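Local atomic coordinates of quinone oxidoreductase (Thermus thermophilus, PDB entry 1IZ0), a protein that binds NADPH and probably uses it to reduce quinones. Residues L6-L9 with G10-E14. Residues are numbered along the deposited sequence; the frame is centred on the assembly and turned at random.
Sequences LKRL and GGPLE
The loop of a beta hairpin joins strand 2-6 to strand 13-17 through a type II turn from Arg-8 to Gly-11, and its two arms are tied at the turn, through water and by a salt bridge. At the turn, Gly-11 N donates to Arg-8 O over 2.8 Å, bent at 145°. Gly-10 takes the positive phi of the third turn position, where a side chain would run into Leu-9 O. Between Lys-7 N and Pro-12 O, 4.6 Å apart, there is no direct bond, and two waters fill in: one accepts from Lys-7 N, the other from Arg-8 N, and both donate to Pro-12 O, the second over 2.8 Å. On the solvent side Lys-7, extended beyond CG, crosses to Glu-14, where NZ lies 2.9 Å from OE2, on the syn side and 22° out of the carboxylate plane. Glu-14 sends CG anti to its own backbone N (chi1 -175°) and stays extended, which carries the carboxylate out to meet the ammonium. A glutamine in its place would probably leave the Lys-7 ammonium without its countercharge and the long lysine chain freer to swing into solvent. Arg-8, bent at chi3, sets NH2 3.6 Å from Pro-12 CD. On the buried face, Leu-6 CB meets Leu-13 CD2 at 4.0 Å, while Leu-6 CD2 lies 3.5 Å from Gly-11 O. Leu-13 also packs on Ala-282 and Phe-286 of helix 282-288, and Arg-45 NH2 bonds to Gly-11 O. With Leu-6 and Leu-13 buried and the salt bridge at the surface, this is the end of a two-stranded antiparallel beta hairpin whose loop holds a type II turn, away from the NADPH site.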
loop_
_atom_site.group_PDB
_atom_site.type_symbol
_atom_site.label_atom_id
_atom_site.label_comp_id
_atom_site.label_asym_id
_atom_site.label_seq_id
_atom_site.Cartn_x
_atom_site.Cartn_y
_atom_site.Cartn_z
ATOM N N LEU A 6 3.037 13.616 -17.314
ATOM C CA LEU A 6 4.480 13.576 -17.124
ATOM C C LEU A 6 5.050 13.296 -18.514
ATOM O O LEU A 6 4.877 12.203 -19.053
ATOM C CB LEU A 6 4.831 12.454 -16.138
ATOM C CG LEU A 6 6.232 12.272 -15.524
ATOM C CD1 LEU A 6 7.071 11.399 -16.410
ATOM C CD2 LEU A 6 6.887 13.616 -15.272
ATOM N N LYS A 7 5.702 14.292 -19.107
ATOM C CA LYS A 7 6.268 14.136 -20.444
ATOM C C LYS A 7 7.685 13.575 -20.470
ATOM O O LYS A 7 8.142 13.075 -21.499
ATOM C CB LYS A 7 6.208 15.474 -21.187
ATOM C CG LYS A 7 4.776 15.898 -21.495
ATOM C CD LYS A 7 4.696 17.247 -22.186
ATOM C CE LYS A 7 3.246 17.597 -22.501
ATOM N NZ LYS A 7 3.122 18.954 -23.104
ATOM N N ARG A 8 8.382 13.646 -19.343
ATOM C CA ARG A 8 9.742 13.122 -19.278
ATOM C C ARG A 8 10.035 12.520 -17.910
ATOM O O ARG A 8 9.695 13.102 -16.876
ATOM C CB ARG A 8 10.774 14.227 -19.560
ATOM C CG ARG A 8 10.664 14.911 -20.926
ATOM C CD ARG A 8 11.823 15.885 -21.139
ATOM N NE ARG A 8 11.907 16.851 -20.046
ATOM C CZ ARG A 8 11.081 17.882 -19.896
ATOM N NH1 ARG A 8 10.112 18.093 -20.780
ATOM N NH2 ARG A 8 11.210 18.688 -18.851
ATOM N N LEU A 9 10.662 11.349 -17.906
ATOM C CA LEU A 9 11.027 10.702 -16.658
ATOM C C LEU A 9 11.963 11.659 -15.927
ATOM O O LEU A 9 12.850 12.260 -16.538
ATOM C CB LEU A 9 11.740 9.377 -16.948
ATOM C CG LEU A 9 10.922 8.077 -16.884
ATOM C CD1 LEU A 9 9.481 8.313 -17.245
ATOM C CD2 LEU A 9 11.556 7.045 -17.801
ATOM N N GLY A 10 11.756 11.818 -14.627
ATOM C CA GLY A 10 12.602 12.715 -13.863
ATOM C C GLY A 10 12.262 14.172 -14.116
ATOM O O GLY A 10 12.892 15.067 -13.554
ATOM N N GLY A 11 11.264 14.411 -14.962
ATOM C CA GLY A 11 10.858 15.770 -15.271
ATOM C C GLY A 11 9.683 16.233 -14.417
ATOM O O GLY A 11 9.224 15.500 -13.531
ATOM N N PRO A 12 9.157 17.444 -14.668
ATOM C CA PRO A 12 8.030 17.975 -13.897
ATOM C C PRO A 12 6.688 17.538 -14.467
ATOM O O PRO A 12 6.614 17.051 -15.590
ATOM C CB PRO A 12 8.233 19.480 -14.015
ATOM C CG PRO A 12 8.634 19.607 -15.462
ATOM C CD PRO A 12 9.615 18.435 -15.668
ATOM N N LEU A 13 5.630 17.722 -13.690
ATOM C CA LEU A 13 4.281 17.373 -14.129
ATOM C C LEU A 13 3.708 18.598 -14.824
ATOM O O LEU A 13 4.150 19.714 -14.563
ATOM C CB LEU A 13 3.398 17.040 -12.924
ATOM C CG LEU A 13 3.754 15.804 -12.094
ATOM C CD1 LEU A 13 2.881 15.769 -10.849
ATOM C CD2 LEU A 13 3.552 14.549 -12.928
ATOM N N GLU A 14 2.727 18.405 -15.699
ATOM C CA GLU A 14 2.121 19.551 -16.361
ATOM C C GLU A 14 0.599 19.470 -16.363
ATOM O O GLU A 14 0.022 18.445 -16.727
ATOM C CB GLU A 14 2.623 19.688 -17.804
ATOM C CG GLU A 14 2.098 20.952 -18.483
ATOM C CD GLU A 14 2.398 21.010 -19.969
ATOM O OE1 GLU A 14 1.928 21.964 -20.630
ATOM O OE2 GLU A 14 3.100 20.108 -20.477
HETATM O O HOH W 1 5.286 16.894 -17.896
HETATM O O HOH W 2 8.165 15.560 -17.413
#